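Local coordinates for putative branched-chain amino acid aminotransferase IlvE (Streptococcus mutans, PDB 4DQN), which probably catalyses the pyridoxal-phosphate-dependent transfer of the amino group of leucine, isoleucine or valine to 2-oxoglutarate in branched-chain amino acid metabolism, at residues 168-181 with 206-219. Sequence-based numbering, arbitrary orientation.
Sequences TNFLIQDDYDRAAP and RQFSDVIYLDPATH
With CG turned beside the backbone N and opposite the carbonyl carbon (chi1 -80°), the imidazole of His219 reaches two aspartates of segment 168-181, both at its edge. ND1 donates a nearly straight hydrogen bond to Asp174 OD1 (2.9 Å), lying on the anti lone pair of that oxygen and close to the ring plane, although carboxylate and ring are themselves turned 63° apart. The second ring nitrogen, NE2, makes a weak, bent bond to Asp177 OD1 (2.8 Å), whose carboxylate is turned toward it with CG likewise beside the backbone N (chi1 -60°). The two contacts, one strong and one weak, probably limit rotation of the ring, and two carboxylates at its nitrogens may favour the protonated imidazole. Asp177 also receives water 4 on OD2, a water that donates to Pro216 O as well. Asp174 OD2 is held by His301, and Asp177 OD2 accepts from the backbone N of His182 of the second subunit, which brings the cluster to the dimer interface.

Strands 168-172 and 211-214 are the parallel pair of a beta-alpha-beta unit connected through helix 190-205, in the class-IV aminotransferase fold. Leu171 joins them by accepting from Ile212 N at O (2.8 Å) and donating to Asp210 O; farther back, Ser209 N bonds Asn169 O. Leu171 CB lies over one face of the Phe208 ring, offset toward its rim, while Ser209 CB covers a face of Phe170. In the loop after strand 168-172, Arg178 places its CB above the centre of the Tyr213 ring, 4.0 Å from the centroid, and Val211 CG1 covers the opposite face. The Arg178 side chain makes a cation-pi contact with Tyr193 and lies about 7 Å from that of Lys188, the predicted pyridoxal phosphate attachment site, unmodified here. At the far end Pro216 CG packs against Pro181 CD (3.8 Å).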
ATOM      1  N   THR A 168     -14.599  11.829  21.838  1.00 36.80           N
ATOM      2  CA  THR A 168     -13.416  12.549  21.367  1.00 37.00           C
ATOM      3  C   THR A 168     -13.771  13.263  20.072  1.00 34.20           C
ATOM      4  O   THR A 168     -14.807  12.978  19.461  1.00 31.73           O
ATOM      5  CB  THR A 168     -12.192  11.625  21.126  1.00 38.85           C
ATOM      6  OG1 THR A 168     -12.472  10.710  20.057  1.00 43.42           O
ATOM      7  CG2 THR A 168     -11.817  10.854  22.388  1.00 37.78           C
ATOM      8  N   ASN A 169     -12.906  14.177  19.650  1.00 33.25           N
ATOM      9  CA  ASN A 169     -13.191  15.011  18.491  1.00 34.60           C
ATOM     10  C   ASN A 169     -12.411  14.559  17.266  1.00 34.55           C
ATOM     11  O   ASN A 169     -11.286  14.061  17.386  1.00 33.23           O
ATOM     12  CB  ASN A 169     -12.881  16.485  18.808  1.00 35.44           C
ATOM     13  CG  ASN A 169     -13.647  16.998  20.020  1.00 36.45           C
ATOM     14  OD1 ASN A 169     -14.850  16.765  20.154  1.00 39.24           O
ATOM     15  ND2 ASN A 169     -12.947  17.690  20.917  1.00 34.04           N
ATOM     16  N   PHE A 170     -13.006  14.749  16.090  1.00 29.04           N
ATOM     17  CA  PHE A 170     -12.406  14.288  14.841  1.00 33.01           C
ATOM     18  C   PHE A 170     -12.406  15.399  13.817  1.00 32.82           C
ATOM     19  O   PHE A 170     -13.221  16.326  13.910  1.00 33.98           O
ATOM     20  CB  PHE A 170     -13.175  13.088  14.295  1.00 33.67           C
ATOM     21  CG  PHE A 170     -13.020  11.858  15.136  1.00 33.36           C
ATOM     22  CD1 PHE A 170     -12.010  10.939  14.863  1.00 33.01           C
ATOM     23  CD2 PHE A 170     -13.854  11.639  16.220  1.00 32.69           C
ATOM     24  CE1 PHE A 170     -11.850   9.807  15.646  1.00 34.17           C
ATOM     25  CE2 PHE A 170     -13.707  10.510  17.008  1.00 33.44           C
ATOM     26  CZ  PHE A 170     -12.705   9.589  16.718  1.00 36.33           C
ATOM     27  N   LEU A 171     -11.506  15.293  12.843  1.00 29.82           N
ATOM     28  CA  LEU A 171     -11.298  16.343  11.839  1.00 34.31           C
ATOM     29  C   LEU A 171     -11.605  15.847  10.421  1.00 34.41           C
ATOM     30  O   LEU A 171     -11.080  14.820   9.989  1.00 32.25           O
ATOM     31  CB  LEU A 171      -9.842  16.838  11.899  1.00 34.77           C
ATOM     32  CG  LEU A 171      -9.361  17.744  10.755  1.00 32.71           C
ATOM     33  CD1 LEU A 171     -10.047  19.102  10.844  1.00 34.18           C
ATOM     34  CD2 LEU A 171      -7.839  17.905  10.756  1.00 35.77           C
ATOM     35  N   ILE A 172     -12.459  16.562   9.694  1.00 34.27           N
ATOM     36  CA  ILE A 172     -12.590  16.314   8.252  1.00 32.98           C
ATOM     37  C   ILE A 172     -11.583  17.179   7.494  1.00 35.70           C
ATOM     38  O   ILE A 172     -11.666  18.406   7.549  1.00 34.47           O
ATOM     39  CB  ILE A 172     -14.005  16.624   7.754  1.00 35.18           C
ATOM     40  CG1 ILE A 172     -15.015  15.727   8.474  1.00 33.22           C
ATOM     41  CG2 ILE A 172     -14.087  16.418   6.247  1.00 36.66           C
ATOM     42  CD1 ILE A 172     -16.468  16.041   8.152  1.00 36.17           C
ATOM     43  N   GLN A 173     -10.630  16.550   6.805  1.00 34.85           N
ATOM     44  CA  GLN A 173      -9.561  17.290   6.126  1.00 38.54           C
ATOM     45  C   GLN A 173      -9.523  16.873   4.662  1.00 39.97           C
ATOM     46  O   GLN A 173      -8.947  15.840   4.318  1.00 37.26           O
ATOM     47  CB  GLN A 173      -8.199  17.046   6.814  1.00 35.40           C
ATOM     48  CG  GLN A 173      -7.027  17.891   6.275  1.00 38.82           C
ATOM     49  CD  GLN A 173      -7.153  19.376   6.598  1.00 41.25           C
ATOM     50  OE1 GLN A 173      -7.762  19.754   7.600  1.00 43.10           O
ATOM     51  NE2 GLN A 173      -6.579  20.226   5.746  1.00 38.65           N
ATOM     52  N   ASP A 174     -10.124  17.697   3.804  1.00 40.68           N
ATOM     53  CA  ASP A 174     -10.468  17.295   2.434  1.00 39.49           C
ATOM     54  C   ASP A 174      -9.314  17.107   1.442  1.00 39.19           C
ATOM     55  O   ASP A 174      -9.530  16.580   0.348  1.00 40.30           O
ATOM     56  CB  ASP A 174     -11.513  18.254   1.848  1.00 37.30           C
ATOM     57  CG  ASP A 174     -12.877  18.053   2.455  1.00 39.06           C
ATOM     58  OD1 ASP A 174     -13.461  16.980   2.200  1.00 40.28           O
ATOM     59  OD2 ASP A 174     -13.365  18.947   3.185  1.00 36.06           O
ATOM     60  N   ASP A 175      -8.102  17.522   1.807  1.00 36.79           N
ATOM     61  CA  ASP A 175      -6.955  17.335   0.908  1.00 38.65           C
ATOM     62  C   ASP A 175      -6.163  16.024   1.127  1.00 39.77           C
ATOM     63  O   ASP A 175      -5.009  15.917   0.701  1.00 37.59           O
ATOM     64  CB  ASP A 175      -6.018  18.555   0.931  1.00 37.92           C
ATOM     65  CG  ASP A 175      -5.642  18.986   2.339  1.00 41.31           C
ATOM     66  OD1 ASP A 175      -6.390  18.657   3.288  1.00 39.95           O
ATOM     67  OD2 ASP A 175      -4.610  19.677   2.494  1.00 43.49           O
ATOM     68  N   TYR A 176      -6.779  15.032   1.780  1.00 41.26           N
ATOM     69  CA  TYR A 176      -6.202  13.674   1.866  1.00 37.77           C
ATOM     70  C   TYR A 176      -7.256  12.590   1.627  1.00 40.85           C
ATOM     71  O   TYR A 176      -8.387  12.684   2.115  1.00 39.04           O
ATOM     72  CB  TYR A 176      -5.503  13.424   3.218  1.00 33.75           C
ATOM     73  CG  TYR A 176      -4.403  14.405   3.545  1.00 38.20           C
ATOM     74  CD1 TYR A 176      -4.640  15.476   4.391  1.00 38.80           C
ATOM     75  CD2 TYR A 176      -3.128  14.266   3.000  1.00 39.44           C
ATOM     76  CE1 TYR A 176      -3.646  16.381   4.695  1.00 34.61           C
ATOM     77  CE2 TYR A 176      -2.122  15.169   3.303  1.00 41.14           C
ATOM     78  CZ  TYR A 176      -2.394  16.227   4.149  1.00 41.97           C
ATOM     79  OH  TYR A 176      -1.413  17.143   4.465  1.00 45.15           O
ATOM     80  N   ASP A 177      -6.884  11.564   0.866  1.00 36.68           N
ATOM     81  CA  ASP A 177      -7.737  10.387   0.708  1.00 37.82           C
ATOM     82  C   ASP A 177      -6.992   9.165   1.227  1.00 36.99           C
ATOM     83  O   ASP A 177      -5.792   9.018   0.980  1.00 32.88           O
ATOM     84  CB  ASP A 177      -8.094  10.157  -0.771  1.00 38.56           C
ATOM     85  CG  ASP A 177      -8.836  11.333  -1.397  1.00 43.73           C
ATOM     86  OD1 ASP A 177      -9.784  11.863  -0.767  1.00 40.13           O
ATOM     87  OD2 ASP A 177      -8.468  11.712  -2.538  1.00 39.16           O
ATOM     88  N   ARG A 178      -7.683   8.276   1.938  1.00 38.01           N
ATOM     89  CA  ARG A 178      -7.040   7.023   2.327  1.00 37.42           C
ATOM     90  C   ARG A 178      -7.171   5.981   1.208  1.00 36.81           C
ATOM     91  O   ARG A 178      -6.429   5.001   1.170  1.00 34.88           O
ATOM     92  CB  ARG A 178      -7.573   6.491   3.661  1.00 37.60           C
ATOM     93  CG  ARG A 178      -9.009   6.028   3.656  1.00 42.23           C
ATOM     94  CD  ARG A 178      -9.141   4.794   4.556  1.00 47.35           C
ATOM     95  NE  ARG A 178      -8.427   4.983   5.821  1.00 48.65           N
ATOM     96  CZ  ARG A 178      -7.903   3.995   6.546  1.00 50.43           C
ATOM     97  NH1 ARG A 178      -8.005   2.736   6.132  1.00 45.93           N
ATOM     98  NH2 ARG A 178      -7.269   4.268   7.685  1.00 49.90           N
ATOM     99  N   ALA A 179      -8.103   6.215   0.286  1.00 33.83           N
ATOM    100  CA  ALA A 179      -8.330   5.292  -0.828  1.00 37.58           C
ATOM    101  C   ALA A 179      -8.917   5.986  -2.059  1.00 39.06           C
ATOM    102  O   ALA A 179      -9.576   7.031  -1.947  1.00 35.41           O
ATOM    103  CB  ALA A 179      -9.235   4.156  -0.390  1.00 38.97           C
ATOM    104  N   ALA A 180      -8.672   5.390  -3.229  1.00 37.99           N
ATOM    105  CA  ALA A 180      -9.210   5.868  -4.503  1.00 38.17           C
ATOM    106  C   ALA A 180     -10.653   5.392  -4.679  1.00 40.99           C
ATOM    107  O   ALA A 180     -11.067   4.444  -4.003  1.00 39.72           O
ATOM    108  CB  ALA A 180      -8.350   5.349  -5.638  1.00 34.90           C
ATOM    109  N   PRO A 181     -11.422   6.035  -5.587  1.00 43.31           N
ATOM    110  CA  PRO A 181     -12.793   5.557  -5.850  1.00 37.99           C
ATOM    111  C   PRO A 181     -12.843   4.100  -6.328  1.00 43.57           C
ATOM    112  O   PRO A 181     -13.732   3.350  -5.911  1.00 42.04           O
ATOM    113  CB  PRO A 181     -13.288   6.496  -6.955  1.00 42.94           C
ATOM    114  CG  PRO A 181     -12.508   7.771  -6.742  1.00 42.23           C
ATOM    115  CD  PRO A 181     -11.138   7.313  -6.276  1.00 42.29           C
ATOM    116  N   ARG A 206      -3.365  18.930  15.598  1.00 38.23           N
ATOM    117  CA  ARG A 206      -4.419  19.903  15.887  1.00 42.89           C
ATOM    118  C   ARG A 206      -5.289  19.403  17.035  1.00 41.04           C
ATOM    119  O   ARG A 206      -6.378  19.931  17.283  1.00 41.90           O
ATOM    120  CB  ARG A 206      -5.284  20.156  14.654  1.00 39.64           C
ATOM    121  CG  ARG A 206      -4.550  20.849  13.526  1.00 40.00           C
ATOM    122  CD  ARG A 206      -5.537  21.217  12.449  1.00 39.94           C
ATOM    123  NE  ARG A 206      -4.927  21.227  11.126  1.00 39.65           N
ATOM    124  CZ  ARG A 206      -5.600  21.505  10.015  1.00 42.79           C
ATOM    125  NH1 ARG A 206      -6.897  21.803  10.090  1.00 39.07           N
ATOM    126  NH2 ARG A 206      -4.978  21.497   8.838  1.00 39.79           N
ATOM    127  N   GLN A 207      -4.786  18.373  17.715  1.00 39.67           N
ATOM    128  CA  GLN A 207      -5.441  17.764  18.869  1.00 42.36           C
ATOM    129  C   GLN A 207      -6.766  17.065  18.559  1.00 42.25           C
ATOM    130  O   GLN A 207      -7.665  17.001  19.407  1.00 39.69           O
ATOM    131  CB  GLN A 207      -5.587  18.773  20.014  1.00 43.26           C
ATOM    132  CG  GLN A 207      -4.252  19.325  20.501  1.00 48.12           C
ATOM    133  CD  GLN A 207      -4.412  20.234  21.706  1.00 56.06           C
ATOM    134  OE1 GLN A 207      -5.529  20.488  22.161  1.00 60.11           O
ATOM    135  NE2 GLN A 207      -3.296  20.729  22.228  1.00 64.82           N
ATOM    136  N   PHE A 208      -6.875  16.522  17.350  1.00 35.99           N
ATOM    137  CA  PHE A 208      -7.979  15.627  17.032  1.00 35.34           C
ATOM    138  C   PHE A 208      -7.505  14.175  17.104  1.00 37.03           C
ATOM    139  O   PHE A 208      -6.320  13.887  16.900  1.00 37.68           O
ATOM    140  CB  PHE A 208      -8.559  15.947  15.648  1.00 34.98           C
ATOM    141  CG  PHE A 208      -9.207  17.301  15.565  1.00 36.79           C
ATOM    142  CD1 PHE A 208     -10.503  17.492  16.033  1.00 37.37           C
ATOM    143  CD2 PHE A 208      -8.521  18.387  15.033  1.00 37.86           C
ATOM    144  CE1 PHE A 208     -11.105  18.734  15.969  1.00 34.64           C
ATOM    145  CE2 PHE A 208      -9.121  19.643  14.962  1.00 35.98           C
ATOM    146  CZ  PHE A 208     -10.410  19.815  15.434  1.00 37.62           C
ATOM    147  N   SER A 209      -8.429  13.266  17.397  1.00 36.43           N
ATOM    148  CA  SER A 209      -8.113  11.843  17.494  1.00 37.20           C
ATOM    149  C   SER A 209      -7.671  11.265  16.159  1.00 37.20           C
ATOM    150  O   SER A 209      -6.693  10.522  16.080  1.00 37.65           O
ATOM    151  CB  SER A 209      -9.335  11.070  17.986  1.00 34.60           C
ATOM    152  OG  SER A 209      -9.671  11.456  19.297  1.00 43.36           O
ATOM    153  N   ASP A 210      -8.408  11.610  15.111  1.00 37.57           N
ATOM    154  CA  ASP A 210      -8.135  11.089  13.780  1.00 37.60           C
ATOM    155  C   ASP A 210      -8.878  11.932  12.751  1.00 35.13           C
ATOM    156  O   ASP A 210      -9.574  12.895  13.099  1.00 33.79           O
ATOM    157  CB  ASP A 210      -8.578   9.624  13.680  1.00 34.59           C
ATOM    158  CG  ASP A 210      -7.746   8.823  12.692  1.00 38.50           C
ATOM    159  OD1 ASP A 210      -7.161   9.426  11.758  1.00 42.69           O
ATOM    160  OD2 ASP A 210      -7.685   7.585  12.841  1.00 42.29           O
ATOM    161  N   VAL A 211      -8.713  11.569  11.486  1.00 33.61           N
ATOM    162  CA  VAL A 211      -9.401  12.230  10.392  1.00 32.20           C
ATOM    163  C   VAL A 211     -10.654  11.430  10.011  1.00 35.82           C
ATOM    164  O   VAL A 211     -10.645  10.191  10.053  1.00 37.25           O
ATOM    165  CB  VAL A 211      -8.431  12.423   9.175  1.00 38.81           C
ATOM    166  CG1 VAL A 211      -9.155  12.335   7.846  1.00 34.54           C
ATOM    167  CG2 VAL A 211      -7.695  13.751   9.283  1.00 36.86           C
ATOM    168  N   ILE A 212     -11.747  12.130   9.705  1.00 31.71           N
ATOM    169  CA  ILE A 212     -12.887  11.507   9.029  1.00 33.57           C
ATOM    170  C   ILE A 212     -12.743  11.812   7.538  1.00 33.99           C
ATOM    171  O   ILE A 212     -12.662  12.974   7.139  1.00 32.16           O
ATOM    172  CB  ILE A 212     -14.236  12.024   9.569  1.00 32.05           C
ATOM    173  CG1 ILE A 212     -14.455  11.526  10.999  1.00 29.75           C
ATOM    174  CG2 ILE A 212     -15.391  11.560   8.711  1.00 33.72           C
ATOM    175  CD1 ILE A 212     -15.721  12.085  11.641  1.00 34.16           C
ATOM    176  N   TYR A 213     -12.668  10.765   6.727  1.00 32.15           N
ATOM    177  CA  TYR A 213     -12.450  10.908   5.295  1.00 32.65           C
ATOM    178  C   TYR A 213     -13.777  10.988   4.573  1.00 35.92           C
ATOM    179  O   TYR A 213     -14.729  10.321   4.963  1.00 34.17           O
ATOM    180  CB  TYR A 213     -11.665   9.706   4.759  1.00 36.01           C
ATOM    181  CG  TYR A 213     -10.282   9.594   5.341  1.00 37.30           C
ATOM    182  CD1 TYR A 213     -10.044   8.825   6.472  1.00 35.94           C
ATOM    183  CD2 TYR A 213      -9.215  10.268   4.764  1.00 36.60           C
ATOM    184  CE1 TYR A 213      -8.780   8.725   7.009  1.00 36.61           C
ATOM    185  CE2 TYR A 213      -7.950  10.180   5.291  1.00 33.29           C
ATOM    186  CZ  TYR A 213      -7.735   9.412   6.411  1.00 36.89           C
ATOM    187  OH  TYR A 213      -6.465   9.337   6.932  1.00 33.62           O
ATOM    188  N   LEU A 214     -13.841  11.791   3.512  1.00 36.44           N
ATOM    189  CA  LEU A 214     -15.050  11.868   2.697  1.00 35.96           C
ATOM    190  C   LEU A 214     -14.837  11.082   1.410  1.00 36.82           C
ATOM    191  O   LEU A 214     -13.719  10.639   1.127  1.00 37.80           O
ATOM    192  CB  LEU A 214     -15.417  13.318   2.380  1.00 36.13           C
ATOM    193  CG  LEU A 214     -15.483  14.268   3.569  1.00 35.65           C
ATOM    194  CD1 LEU A 214     -16.096  15.597   3.161  1.00 35.74           C
ATOM    195  CD2 LEU A 214     -16.274  13.622   4.707  1.00 38.58           C
ATOM    196  N   ASP A 215     -15.903  10.896   0.637  1.00 35.76           N
ATOM    197  CA  ASP A 215     -15.811  10.101  -0.588  1.00 39.33           C
ATOM    198  C   ASP A 215     -14.813  10.758  -1.541  1.00 41.39           C
ATOM    199  O   ASP A 215     -14.856  11.972  -1.745  1.00 38.72           O
ATOM    200  CB  ASP A 215     -17.191   9.900  -1.227  1.00 40.83           C
ATOM    201  CG  ASP A 215     -17.732  11.161  -1.854  1.00 40.60           C
ATOM    202  OD1 ASP A 215     -18.197  12.046  -1.104  1.00 38.84           O
ATOM    203  OD2 ASP A 215     -17.702  11.257  -3.103  1.00 41.46           O
ATOM    204  N   PRO A 216     -13.876   9.961  -2.087  1.00 41.29           N
ATOM    205  CA  PRO A 216     -12.773  10.537  -2.872  1.00 40.76           C
ATOM    206  C   PRO A 216     -13.212  11.182  -4.187  1.00 44.48           C
ATOM    207  O   PRO A 216     -12.532  12.096  -4.656  1.00 46.73           O
ATOM    208  CB  PRO A 216     -11.847   9.337  -3.132  1.00 44.20           C
ATOM    209  CG  PRO A 216     -12.707   8.111  -2.916  1.00 42.80           C
ATOM    210  CD  PRO A 216     -13.709   8.512  -1.862  1.00 41.16           C
ATOM    211  N   ALA A 217     -14.319  10.727  -4.766  1.00 45.44           N
ATOM    212  CA  ALA A 217     -14.815  11.311  -6.012  1.00 47.46           C
ATOM    213  C   ALA A 217     -15.293  12.747  -5.820  1.00 46.56           C
ATOM    214  O   ALA A 217     -14.814  13.667  -6.491  1.00 52.37           O
ATOM    215  CB  ALA A 217     -15.942  10.462  -6.591  1.00 50.07           C
ATOM    216  N   THR A 218     -16.243  12.931  -4.908  1.00 42.81           N
ATOM    217  CA  THR A 218     -16.929  14.217  -4.784  1.00 45.34           C
ATOM    218  C   THR A 218     -16.691  14.964  -3.462  1.00 44.05           C
ATOM    219  O   THR A 218     -16.961  16.164  -3.371  1.00 40.70           O
ATOM    220  CB  THR A 218     -18.446  14.043  -5.003  1.00 45.00           C
ATOM    221  OG1 THR A 218     -19.041  13.453  -3.841  1.00 44.53           O
ATOM    222  CG2 THR A 218     -18.701  13.133  -6.193  1.00 43.88           C
ATOM    223  N   HIS A 219     -16.191  14.255  -2.448  1.00 39.59           N
ATOM    224  CA  HIS A 219     -15.976  14.840  -1.122  1.00 40.01           C
ATOM    225  C   HIS A 219     -17.234  15.528  -0.593  1.00 41.50           C
ATOM    226  O   HIS A 219     -17.205  16.701  -0.217  1.00 37.36           O
ATOM    227  CB  HIS A 219     -14.771  15.794  -1.120  1.00 37.88           C
ATOM    228  CG  HIS A 219     -13.453  15.088  -1.034  1.00 40.70           C
ATOM    229  ND1 HIS A 219     -12.633  15.167   0.075  1.00 41.18           N
ATOM    230  CD2 HIS A 219     -12.821  14.268  -1.908  1.00 40.25           C
ATOM    231  CE1 HIS A 219     -11.554  14.431  -0.123  1.00 40.57           C
ATOM    232  NE2 HIS A 219     -11.644  13.871  -1.318  1.00 39.23           N
TER
HETATM  233  O   HOH W   1     -10.242  18.098  20.309  1.00 48.68           O
HETATM  234  O   HOH W   2     -11.512  13.367   2.778  1.00 37.34           O
HETATM  235  O   HOH W   3     -10.889  10.484   1.329  1.00 38.06           O
HETATM  236  O   HOH W   4     -10.173  13.303  -3.635  1.00 40.47           O